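Local coordinates for leucyl aminopeptidase (Trypanosoma brucei brucei, PDB 5NTD), which probably removes amino-terminal residues such as leucine from peptides, as a hexameric M17 metallo-aminopeptidase with a manganese-containing active site that bestatin occupies, at residues G[296-301]-G[348-353]. Numbering follows the deposited sequence.
Sequences GGLALK and PKSYRN. With BES (2-(3-amino-2-hydroxy-4-phenyl-butyrylamino)-4-methyl-pentanoic acid), chain B.
The active-site loop of the M17 catalytic domain, a type II' beta turn from G296 to A299 leading into an inverse gamma turn centred on A299, packs on the loop 348-353 in a largely buried contact and illustrates how a loop bearing a ligand-pocket residue can meet a neighbouring loop through apolar contact, a bridging water and a shared neighbour. L298 carries the apolar part. Its CG, anti to the carbonyl carbon (chi1 -82°), meets S350 CB at 3.7 Å, while CD1 comes to 3.6 Å from the carbonyl O of Y351. The same methyl touches the aliphatic CG of R352 at 3.9 Å, so the leucine end lies across three successive residues. No direct hydrogen bond joins the two segments, yet their backbones are linked: a water accepts from L298 N and donates to Y351 O at 2.6 Å. Beside L298, the amide of N353 approaches with its ND2 3.8 Å from L298 CB, and its OD1 lies 4.0 Å from A299 CB. T370 ties both sides together, because its backbone N bonds to N353 OD1, its hydroxyl to G296 O and A299 N, and its carbonyl to Y351 OH. The polar ends of the second loop turn to other partners: S350 OG bonds to G347 N, and R352 forms salt bridges to D355 and, through NE, to E343 of a second subunit, which places this loop at a subunit interface as well as near the metal site, the Y351 side chain lying about 7 Å from a bound manganese ion. At the far end of the turn segment stands K301 of the bestatin pocket, its chain extended until the bend at chi4 (-67°). Its NZ, also salt-bridged to the manganese ligand D371, donates a hydrogen bond of 2.8 Å to O3 of bestatin.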
ATOM      1  N   GLY G 296      -9.024  -5.724 -15.694  1.00 28.31           N
ATOM      2  CA  GLY G 296      -7.637  -5.223 -15.811  1.00 28.53           C
ATOM      3  C   GLY G 296      -6.715  -6.113 -16.634  1.00 28.35           C
ATOM      4  O   GLY G 296      -5.636  -5.731 -17.023  1.00 27.21           O
ATOM      5  N   GLY G 297      -7.182  -7.329 -16.880  1.00 30.28           N
ATOM      6  CA  GLY G 297      -6.344  -8.381 -17.433  1.00 29.77           C
ATOM      7  C   GLY G 297      -5.264  -8.772 -16.402  1.00 29.86           C
ATOM      8  O   GLY G 297      -5.475  -8.726 -15.201  1.00 28.66           O
ATOM      9  N   LEU G 298      -4.109  -9.161 -16.897  1.00 30.21           N
ATOM     10  CA  LEU G 298      -2.995  -9.560 -16.032  1.00 31.56           C
ATOM     11  C   LEU G 298      -2.613  -8.435 -15.026  1.00 30.76           C
ATOM     12  O   LEU G 298      -2.176  -8.722 -13.915  1.00 29.24           O
ATOM     13  CB  LEU G 298      -1.765 -10.024 -16.858  1.00 31.29           C
ATOM     14  CG  LEU G 298      -1.867 -11.473 -17.333  1.00 31.01           C
ATOM     15  CD1 LEU G 298      -0.759 -11.778 -18.322  1.00 32.08           C
ATOM     16  CD2 LEU G 298      -1.782 -12.463 -16.183  1.00 31.52           C
ATOM     17  N   ALA G 299      -2.776  -7.197 -15.477  1.00 28.18           N
ATOM     18  CA  ALA G 299      -2.699  -6.004 -14.638  1.00 28.78           C
ATOM     19  C   ALA G 299      -4.005  -5.870 -13.871  1.00 28.63           C
ATOM     20  O   ALA G 299      -4.768  -4.916 -14.024  1.00 30.83           O
ATOM     21  CB  ALA G 299      -2.426  -4.753 -15.465  1.00 29.35           C
ATOM     22  N   LEU G 300      -4.223  -6.831 -13.009  1.00 27.68           N
ATOM     23  CA  LEU G 300      -5.493  -6.998 -12.331  1.00 29.22           C
ATOM     24  C   LEU G 300      -5.861  -5.792 -11.441  1.00 29.79           C
ATOM     25  O   LEU G 300      -5.065  -5.336 -10.628  1.00 32.03           O
ATOM     26  CB  LEU G 300      -5.480  -8.280 -11.501  1.00 30.33           C
ATOM     27  CG  LEU G 300      -6.794  -8.746 -10.867  1.00 32.03           C
ATOM     28  CD1 LEU G 300      -7.753  -9.230 -11.953  1.00 32.57           C
ATOM     29  CD2 LEU G 300      -6.503  -9.876  -9.882  1.00 33.04           C
ATOM     30  N   LYS G 301      -7.083  -5.338 -11.555  1.00 28.96           N
ATOM     31  CA  LYS G 301      -7.610  -4.295 -10.676  1.00 29.29           C
ATOM     32  C   LYS G 301      -7.904  -4.828  -9.277  1.00 32.02           C
ATOM     33  O   LYS G 301      -8.360  -5.945  -9.134  1.00 29.74           O
ATOM     34  CB  LYS G 301      -8.920  -3.714 -11.192  1.00 28.34           C
ATOM     35  CG  LYS G 301      -8.818  -3.029 -12.516  1.00 27.73           C
ATOM     36  CD  LYS G 301     -10.175  -2.463 -12.911  1.00 27.19           C
ATOM     37  CE  LYS G 301     -10.087  -1.833 -14.277  1.00 26.08           C
ATOM     38  NZ  LYS G 301      -9.221  -0.621 -14.265  1.00 26.02           N
ATOM     39  N   PRO G 348      -5.045 -17.967 -18.808  1.00 28.90           N
ATOM     40  CA  PRO G 348      -3.852 -18.452 -19.530  1.00 29.59           C
ATOM     41  C   PRO G 348      -3.651 -17.809 -20.892  1.00 29.81           C
ATOM     42  O   PRO G 348      -2.541 -17.710 -21.352  1.00 32.33           O
ATOM     43  CB  PRO G 348      -4.134 -19.957 -19.720  1.00 30.41           C
ATOM     44  CG  PRO G 348      -5.243 -20.315 -18.833  1.00 29.75           C
ATOM     45  CD  PRO G 348      -5.958 -19.063 -18.442  1.00 30.24           C
ATOM     46  N   LYS G 349      -4.740 -17.400 -21.529  1.00 30.69           N
ATOM     47  CA  LYS G 349      -4.648 -16.733 -22.837  1.00 30.82           C
ATOM     48  C   LYS G 349      -4.558 -15.208 -22.767  1.00 30.86           C
ATOM     49  O   LYS G 349      -4.531 -14.544 -23.806  1.00 29.54           O
ATOM     50  CB  LYS G 349      -5.788 -17.150 -23.731  1.00 33.63           C
ATOM     51  CG  LYS G 349      -5.726 -18.644 -24.045  1.00 36.83           C
ATOM     52  CD  LYS G 349      -6.383 -19.041 -25.346  1.00 39.61           C
ATOM     53  CE  LYS G 349      -7.770 -18.511 -25.492  1.00 41.65           C
ATOM     54  NZ  LYS G 349      -8.214 -18.620 -26.916  1.00 44.36           N
ATOM     55  N   SER G 350      -4.416 -14.670 -21.560  1.00 29.86           N
ATOM     56  CA  SER G 350      -4.283 -13.215 -21.382  1.00 29.51           C
ATOM     57  C   SER G 350      -3.155 -12.631 -22.198  1.00 28.16           C
ATOM     58  O   SER G 350      -2.036 -13.138 -22.179  1.00 30.70           O
ATOM     59  CB  SER G 350      -4.078 -12.842 -19.926  1.00 30.64           C
ATOM     60  OG  SER G 350      -5.303 -12.805 -19.216  1.00 30.94           O
ATOM     61  N   TYR G 351      -3.443 -11.558 -22.904  1.00 26.10           N
ATOM     62  CA  TYR G 351      -2.368 -10.754 -23.443  1.00 27.33           C
ATOM     63  C   TYR G 351      -1.558 -10.188 -22.252  1.00 27.83           C
ATOM     64  O   TYR G 351      -2.089  -9.958 -21.177  1.00 27.14           O
ATOM     65  CB  TYR G 351      -2.846  -9.686 -24.453  1.00 27.94           C
ATOM     66  CG  TYR G 351      -3.384  -8.356 -23.958  1.00 27.60           C
ATOM     67  CD1 TYR G 351      -4.399  -8.275 -23.006  1.00 27.87           C
ATOM     68  CD2 TYR G 351      -2.911  -7.166 -24.506  1.00 28.60           C
ATOM     69  CE1 TYR G 351      -4.887  -7.042 -22.583  1.00 27.52           C
ATOM     70  CE2 TYR G 351      -3.397  -5.941 -24.097  1.00 28.19           C
ATOM     71  CZ  TYR G 351      -4.381  -5.888 -23.132  1.00 27.41           C
ATOM     72  OH  TYR G 351      -4.834  -4.648 -22.746  1.00 28.02           O
ATOM     73  N   ARG G 352      -0.273 -10.013 -22.467  1.00 28.73           N
ATOM     74  CA  ARG G 352       0.651  -9.792 -21.364  1.00 29.75           C
ATOM     75  C   ARG G 352       1.233  -8.397 -21.310  1.00 30.82           C
ATOM     76  O   ARG G 352       1.248  -7.673 -22.300  1.00 32.17           O
ATOM     77  CB  ARG G 352       1.827 -10.749 -21.441  1.00 30.24           C
ATOM     78  CG  ARG G 352       1.433 -12.200 -21.520  1.00 29.95           C
ATOM     79  CD  ARG G 352       2.694 -13.007 -21.717  1.00 30.12           C
ATOM     80  NE  ARG G 352       2.391 -14.416 -21.950  1.00 30.24           N
ATOM     81  CZ  ARG G 352       2.100 -14.950 -23.136  1.00 29.53           C
ATOM     82  NH1 ARG G 352       1.880 -16.250 -23.218  1.00 29.08           N
ATOM     83  NH2 ARG G 352       2.086 -14.202 -24.246  1.00 30.72           N
ATOM     84  N   ASN G 353       1.683  -8.046 -20.120  1.00 29.09           N
ATOM     85  CA  ASN G 353       2.486  -6.851 -19.910  1.00 29.50           C
ATOM     86  C   ASN G 353       3.897  -7.129 -20.390  1.00 29.28           C
ATOM     87  O   ASN G 353       4.709  -7.681 -19.657  1.00 30.25           O
ATOM     88  CB  ASN G 353       2.501  -6.452 -18.430  1.00 29.84           C
ATOM     89  CG  ASN G 353       1.109  -6.273 -17.869  1.00 29.27           C
ATOM     90  OD1 ASN G 353       0.389  -5.375 -18.300  1.00 30.23           O
ATOM     91  ND2 ASN G 353       0.732  -7.099 -16.911  1.00 27.62           N
TER
HETATM   92  N2  BES B 604     -12.094   1.242 -17.998  1.00 35.92           N
HETATM   93  C1  BES B 604     -11.000   1.876 -17.264  1.00 39.43           C
HETATM   94  C6  BES B 604     -11.235   3.382 -16.989  1.00 39.14           C
HETATM   95  C7  BES B 604     -12.093   3.751 -15.812  1.00 39.03           C
HETATM   96  C8  BES B 604     -13.476   3.793 -15.924  1.00 40.10           C
HETATM   97  C12 BES B 604     -11.517   4.115 -14.601  1.00 40.82           C
HETATM   98  C9  BES B 604     -14.270   4.147 -14.836  1.00 39.64           C
HETATM   99  C11 BES B 604     -12.315   4.468 -13.502  1.00 39.97           C
HETATM  100  C10 BES B 604     -13.692   4.478 -13.613  1.00 39.53           C
HETATM  101  C2  BES B 604      -9.723   1.636 -18.097  1.00 41.88           C
HETATM  102  O2  BES B 604      -9.745   0.408 -18.889  1.00 40.28           O
HETATM  103  C3  BES B 604      -8.569   1.527 -17.145  1.00 44.86           C
HETATM  104  O3  BES B 604      -8.364   0.363 -16.727  1.00 44.29           O
HETATM  105  N1  BES B 604      -7.918   2.684 -16.941  1.00 43.62           N
HETATM  106  C4  BES B 604      -6.781   2.862 -16.089  1.00 48.69           C
HETATM  107  C13 BES B 604      -5.470   2.687 -16.848  1.00 48.50           C
HETATM  108  C14 BES B 604      -4.240   2.483 -15.964  1.00 49.29           C
HETATM  109  C15 BES B 604      -4.364   1.488 -14.817  1.00 48.09           C
HETATM  110  C16 BES B 604      -3.088   2.004 -16.812  1.00 51.66           C
HETATM  111  C5  BES B 604      -6.765   4.233 -15.502  1.00 49.18           C
HETATM  112  O1  BES B 604      -6.435   4.340 -14.321  1.00 54.68           O
HETATM  113  O4  BES B 604      -7.062   5.208 -16.198  1.00 49.61           O
HETATM  114  O   HOH W   1      -4.314  -9.505 -19.894  1.00 30.08           O